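PDB 3RFI: Asp from Solanum tuberosum, which forms the saposin-like plant-specific insert of an aspartic protease and probably interacts with membrane lipids. Local coordinates for residues V7-E20 with K93-I107. Numbering follows the deposited sequence. Where two conformers were deposited one is given.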
loop_
_atom_site.group_PDB
_atom_site.type_symbol
_atom_site.label_atom_id
_atom_site.label_comp_id
_atom_site.label_asym_id
_atom_site.label_seq_id
_atom_site.Cartn_x
_atom_site.Cartn_y
_atom_site.Cartn_z
ATOM N N VAL A 7 -22.464 7.982 1.364
ATOM C CA VAL A 7 -21.236 7.361 0.867
ATOM C C VAL A 7 -20.021 8.152 1.385
ATOM O O VAL A 7 -19.038 7.586 1.793
ATOM C CB VAL A 7 -21.233 7.142 -0.692
ATOM C CG1 VAL A 7 -19.843 6.752 -1.193
ATOM C CG2 VAL A 7 -22.190 6.041 -1.065
ATOM N N SER A 8 -20.101 9.472 1.375
ATOM C CA SER A 8 -19.006 10.277 1.879
ATOM C C SER A 8 -18.682 9.923 3.348
ATOM O O SER A 8 -17.531 9.653 3.714
ATOM C CB SER A 8 -19.374 11.750 1.738
ATOM O OG SER A 8 -18.250 12.495 2.134
ATOM N N MET A 9 -19.720 9.883 4.181
ATOM C CA MET A 9 -19.589 9.469 5.577
ATOM C C MET A 9 -18.921 8.121 5.723
ATOM O O MET A 9 -18.035 7.944 6.583
ATOM C CB MET A 9 -20.968 9.379 6.261
ATOM C CG MET A 9 -21.546 10.664 6.739
ATOM S SD MET A 9 -23.214 10.390 7.440
ATOM C CE MET A 9 -24.154 11.810 6.827
ATOM N N GLU A 10 -19.368 7.162 4.913
ATOM C CA GLU A 10 -18.795 5.819 4.906
ATOM C C GLU A 10 -17.318 5.823 4.486
ATOM O O GLU A 10 -16.511 5.088 5.040
ATOM C CB GLU A 10 -19.605 4.887 3.970
ATOM C CG GLU A 10 -20.925 4.472 4.559
ATOM C CD GLU A 10 -20.757 3.527 5.723
ATOM O OE1 GLU A 10 -20.657 4.019 6.854
ATOM O OE2 GLU A 10 -20.723 2.305 5.506
ATOM N N CYS A 11 -16.987 6.649 3.496
ATOM C CA CYS A 11 -15.607 6.870 3.114
ATOM C C CYS A 11 -14.800 7.409 4.290
ATOM O O CYS A 11 -13.743 6.894 4.591
ATOM C CB CYS A 11 -15.538 7.904 1.967
ATOM S SG CYS A 11 -13.866 8.007 1.257
ATOM N N LYS A 12 -15.319 8.448 4.940
ATOM C CA LYS A 12 -14.636 9.008 6.109
ATOM C C LYS A 12 -14.494 8.058 7.263
ATOM O O LYS A 12 -13.466 8.077 7.943
ATOM C CB LYS A 12 -15.242 10.326 6.555
ATOM C CG LYS A 12 -14.851 11.464 5.611
ATOM C CD LYS A 12 -15.479 12.767 6.093
ATOM C CE LYS A 12 -15.682 13.750 4.959
ATOM N NZ LYS A 12 -16.727 14.789 5.289
ATOM N N THR A 13 -15.488 7.204 7.445
ATOM C CA THR A 13 -15.423 6.178 8.475
ATOM C C THR A 13 -14.315 5.207 8.161
ATOM O O THR A 13 -13.515 4.862 9.034
ATOM C CB THR A 13 -16.749 5.460 8.613
ATOM O OG1 THR A 13 -17.700 6.435 9.069
ATOM C CG2 THR A 13 -16.667 4.324 9.668
ATOM N N ILE A 14 -14.236 4.799 6.890
ATOM C CA ILE A 14 -13.145 3.963 6.492
ATOM C C ILE A 14 -11.815 4.619 6.895
ATOM O O ILE A 14 -10.967 3.982 7.519
ATOM C CB ILE A 14 -13.141 3.698 4.948
ATOM C CG1 ILE A 14 -14.260 2.729 4.541
ATOM C CG2 ILE A 14 -11.743 3.262 4.470
ATOM C CD1 ILE A 14 -14.149 1.278 5.103
ATOM N N VAL A 15 -11.596 5.869 6.500
ATOM C CA VAL A 15 -10.294 6.461 6.776
ATOM C C VAL A 15 -10.057 6.581 8.306
ATOM O O VAL A 15 -9.005 6.155 8.816
ATOM C CB VAL A 15 -10.120 7.844 6.055
ATOM C CG1 VAL A 15 -8.733 8.447 6.352
ATOM C CG2 VAL A 15 -10.313 7.700 4.541
ATOM N N SER A 16 -11.004 7.158 9.021
ATOM C CA SER A 16 -10.802 7.454 10.450
ATOM C C SER A 16 -10.749 6.175 11.267
ATOM O O SER A 16 -9.868 6.035 12.091
ATOM C CB SER A 16 -11.876 8.382 10.990
ATOM O OG SER A 16 -13.119 7.728 10.957
ATOM N N GLN A 17 -11.671 5.245 11.010
ATOM C CA GLN A 17 -11.772 4.018 11.811
ATOM C C GLN A 17 -10.941 2.867 11.307
ATOM O O GLN A 17 -10.529 2.032 12.096
ATOM C CB GLN A 17 -13.212 3.553 11.916
ATOM C CG GLN A 17 -13.984 4.543 12.694
ATOM C CD GLN A 17 -15.215 3.942 13.213
ATOM O OE1 GLN A 17 -15.204 2.794 13.686
ATOM N NE2 GLN A 17 -16.318 4.694 13.134
ATOM N N TYR A 18 -10.705 2.817 10.009
ATOM C CA TYR A 18 -10.066 1.648 9.427
ATOM C C TYR A 18 -8.841 1.980 8.594
ATOM O O TYR A 18 -8.212 1.087 8.073
ATOM C CB TYR A 18 -11.033 0.911 8.481
ATOM C CG TYR A 18 -12.237 0.373 9.181
ATOM C CD1 TYR A 18 -13.391 1.123 9.261
ATOM C CD2 TYR A 18 -12.213 -0.888 9.763
ATOM C CE1 TYR A 18 -14.539 0.642 9.890
ATOM C CE2 TYR A 18 -13.326 -1.382 10.398
ATOM C CZ TYR A 18 -14.488 -0.631 10.450
ATOM O OH TYR A 18 -15.603 -1.127 11.052
ATOM N N GLY A 19 -8.493 3.258 8.489
ATOM C CA GLY A 19 -7.534 3.667 7.426
ATOM C C GLY A 19 -6.155 3.103 7.677
ATOM O O GLY A 19 -5.533 2.568 6.771
ATOM N N GLU A 20 -5.641 3.249 8.885
ATOM C CA GLU A 20 -4.320 2.718 9.188
ATOM C C GLU A 20 -4.318 1.208 9.040
ATOM O O GLU A 20 -3.352 0.628 8.537
ATOM C CB GLU A 20 -3.856 3.083 10.605
ATOM C CG GLU A 20 -3.546 4.518 10.747
ATOM C CD GLU A 20 -2.674 4.785 11.935
ATOM O OE1 GLU A 20 -2.579 3.885 12.805
ATOM O OE2 GLU A 20 -2.089 5.896 11.988
ATOM N N LYS A 93 2.294 6.875 5.210
ATOM C CA LYS A 93 0.979 6.498 5.703
ATOM C C LYS A 93 0.102 7.721 5.846
ATOM O O LYS A 93 -1.017 7.725 5.349
ATOM C CB LYS A 93 1.105 5.782 7.059
ATOM C CG LYS A 93 -0.233 5.635 7.809
ATOM C CD LYS A 93 -0.025 5.503 9.348
ATOM C CE LYS A 93 1.120 4.530 9.682
ATOM N NZ LYS A 93 0.867 3.753 10.915
ATOM N N GLU A 94 0.608 8.767 6.501
ATOM C CA GLU A 94 -0.233 9.931 6.811
ATOM C C GLU A 94 -0.607 10.664 5.501
ATOM O O GLU A 94 -1.724 11.172 5.355
ATOM C CB GLU A 94 0.456 10.883 7.791
ATOM C CG GLU A 94 0.796 10.266 9.197
ATOM C CD GLU A 94 1.724 11.182 10.058
ATOM O OE1 GLU A 94 1.890 12.374 9.717
ATOM O OE2 GLU A 94 2.316 10.715 11.067
ATOM N N LYS A 95 0.332 10.698 4.556
ATOM C CA LYS A 95 0.105 11.347 3.257
ATOM C C LYS A 95 -0.996 10.564 2.529
ATOM O O LYS A 95 -1.892 11.136 1.908
ATOM C CB LYS A 95 1.413 11.279 2.449
ATOM C CG LYS A 95 1.407 11.921 1.067
ATOM C CD LYS A 95 2.859 12.305 0.728
ATOM C CE LYS A 95 3.107 12.341 -0.759
ATOM N NZ LYS A 95 2.362 13.475 -1.389
ATOM N N VAL A 96 -0.934 9.245 2.611
ATOM C CA VAL A 96 -1.867 8.452 1.862
ATOM C C VAL A 96 -3.247 8.600 2.478
ATOM O O VAL A 96 -4.209 8.799 1.752
ATOM C CB VAL A 96 -1.499 6.984 1.865
ATOM C CG1 VAL A 96 -2.641 6.147 1.244
ATOM C CG2 VAL A 96 -0.251 6.779 1.026
ATOM N N LEU A 97 -3.348 8.480 3.798
ATOM C CA LEU A 97 -4.655 8.652 4.471
ATOM C C LEU A 97 -5.274 10.034 4.260
ATOM O O LEU A 97 -6.479 10.140 4.045
ATOM C CB LEU A 97 -4.593 8.260 5.930
ATOM C CG LEU A 97 -4.155 6.804 6.161
ATOM C CD1 LEU A 97 -4.168 6.475 7.651
ATOM C CD2 LEU A 97 -5.050 5.851 5.404
ATOM N N GLU A 98 -4.453 11.078 4.301
ATOM C CA GLU A 98 -4.913 12.422 4.056
ATOM C C GLU A 98 -5.397 12.545 2.599
ATOM O O GLU A 98 -6.442 13.093 2.352
ATOM C CB GLU A 98 -3.821 13.453 4.399
ATOM C CG GLU A 98 -4.226 14.898 4.228
ATOM C CD GLU A 98 -5.554 15.188 4.875
ATOM O OE1 GLU A 98 -6.390 15.847 4.220
ATOM O OE2 GLU A 98 -5.771 14.730 6.022
ATOM N N TYR A 99 -4.629 12.027 1.652
ATOM C CA TYR A 99 -5.093 12.001 0.241
ATOM C C TYR A 99 -6.484 11.372 0.087
ATOM O O TYR A 99 -7.374 11.922 -0.594
ATOM C CB TYR A 99 -4.090 11.174 -0.585
ATOM C CG TYR A 99 -4.426 11.075 -2.039
ATOM C CD1 TYR A 99 -5.083 9.965 -2.533
ATOM C CD2 TYR A 99 -4.084 12.112 -2.921
ATOM C CE1 TYR A 99 -5.361 9.844 -3.872
ATOM C CE2 TYR A 99 -4.358 12.023 -4.259
ATOM C CZ TYR A 99 -5.019 10.880 -4.734
ATOM O OH TYR A 99 -5.320 10.792 -6.058
ATOM N N VAL A 100 -6.663 10.199 0.675
ATOM C CA VAL A 100 -7.942 9.476 0.602
ATOM C C VAL A 100 -9.035 10.292 1.289
ATOM O O VAL A 100 -10.151 10.426 0.764
ATOM C CB VAL A 100 -7.845 8.127 1.281
ATOM C CG1 VAL A 100 -9.233 7.443 1.342
ATOM C CG2 VAL A 100 -6.783 7.279 0.540
ATOM N N ASN A 101 -8.704 10.826 2.462
ATOM C CA ASN A 101 -9.679 11.589 3.175
ATOM C C ASN A 101 -10.155 12.810 2.353
ATOM O O ASN A 101 -11.342 13.123 2.345
ATOM C CB ASN A 101 -9.068 12.068 4.499
ATOM C CG ASN A 101 -10.123 12.455 5.486
ATOM O OD1 ASN A 101 -11.067 11.685 5.716
ATOM N ND2 ASN A 101 -9.996 13.651 6.074
ATOM N N GLN A 102 -9.212 13.524 1.711
ATOM C CA GLN A 102 -9.588 14.675 0.906
ATOM C C GLN A 102 -10.537 14.225 -0.223
ATOM O O GLN A 102 -11.421 14.954 -0.595
ATOM C CB GLN A 102 -8.353 15.368 0.313
ATOM C CG GLN A 102 -7.449 16.044 1.370
ATOM C CD GLN A 102 -7.965 17.381 1.922
ATOM O OE1 GLN A 102 -9.176 17.597 2.103
ATOM N NE2 GLN A 102 -7.010 18.304 2.216
ATOM N N LEU A 103 -10.322 13.035 -0.778
ATOM C CA LEU A 103 -11.233 12.463 -1.786
ATOM C C LEU A 103 -12.605 12.064 -1.216
ATOM O O LEU A 103 -13.626 12.310 -1.868
ATOM C CB LEU A 103 -10.565 11.293 -2.527
ATOM C CG LEU A 103 -9.540 11.794 -3.529
ATOM C CD1 LEU A 103 -8.534 10.655 -3.810
ATOM C CD2 LEU A 103 -10.218 12.256 -4.844
ATOM N N CYS A 104 -12.646 11.496 0.000
ATOM C CA CYS A 104 -13.923 11.234 0.659
ATOM C C CYS A 104 -14.750 12.504 0.664
ATOM O O CYS A 104 -15.966 12.449 0.441
ATOM C CB CYS A 104 -13.752 10.857 2.135
ATOM S SG CYS A 104 -12.865 9.369 2.341
ATOM N N GLU A 105 -14.096 13.629 0.967
ATOM C CA GLU A 105 -14.773 14.933 1.090
ATOM C C GLU A 105 -15.278 15.446 -0.244
ATOM O O GLU A 105 -16.073 16.367 -0.286
ATOM C CB GLU A 105 -13.851 15.974 1.735
ATOM C CG GLU A 105 -13.480 15.583 3.167
ATOM C CD GLU A 105 -12.415 16.465 3.799
ATOM O OE1 GLU A 105 -12.119 16.255 5.008
ATOM O OE2 GLU A 105 -11.880 17.378 3.102
ATOM N N LYS A 106 -14.825 14.836 -1.333
ATOM C CA LYS A 106 -15.282 15.178 -2.662
ATOM C C LYS A 106 -16.448 14.318 -3.170
ATOM O O LYS A 106 -16.922 14.510 -4.295
ATOM C CB LYS A 106 -14.089 15.188 -3.617
ATOM C CG LYS A 106 -13.175 16.380 -3.328
ATOM C CD LYS A 106 -12.036 16.450 -4.306
ATOM C CE LYS A 106 -11.293 17.760 -4.116
ATOM N NZ LYS A 106 -10.498 17.685 -2.829
ATOM N N ILE A 107 -16.852 13.334 -2.359
ATOM C CA ILE A 107 -17.965 12.472 -2.694
ATOM C C ILE A 107 -19.259 13.246 -2.422
ATOM O O ILE A 107 -19.492 13.660 -1.302
ATOM C CB ILE A 107 -17.963 11.148 -1.856
ATOM C CG1 ILE A 107 -16.669 10.367 -2.112
ATOM C CG2 ILE A 107 -19.203 10.249 -2.247
ATOM C CD1 ILE A 107 -16.482 9.211 -1.140
HETATM O O HOH W 1 -11.982 10.477 7.950
#
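The disulfide C11–C104 ties the first and last helices of the saposin-like domain together near the chain ends. The SG atoms of C11 and C104 are 2.0 Å apart, with chi3 -61°. Helix 7-20 and helix 93-104 run antiparallel at 166°, and their axes come within 8.9 Å. Next to the bridge, S8 OG donates to C104 O over 2.8 Å. The hydroxyl stands above the carbonyl plane, and I107 N reaches the same oxygen from the opposite face. The type I turn C104–I107 brings I107 back over helix 7-20. Its CD1 lies 3.5 Å from C11 CB, while CG2 meets V7 CG1. With an alanine replacing S8, C104 O is likely to lose its link to the first helix, keeping the bond from I107 N. The halves of the saposin fold come in swapped order in plant-specific inserts, so C11–C104 probably corresponds to the disulfide joining the two middle helices of an ordinary saposin. V15 fits knobs-into-holes among L97, V100, N101 and C104. Its CG1 faces L97 O because chi1 of -180° swings it anti to the backbone N; CG2 presses on V100 CG1 at a tight 3.4 Å. A water donates to both K12 O and N101 OD1. Farther along, L97 CD2 rests 3.6 Å from G19 O. E20 OE2 and K93 NZ form a long salt bridge of 3.8 Å, and K93 also touches W23.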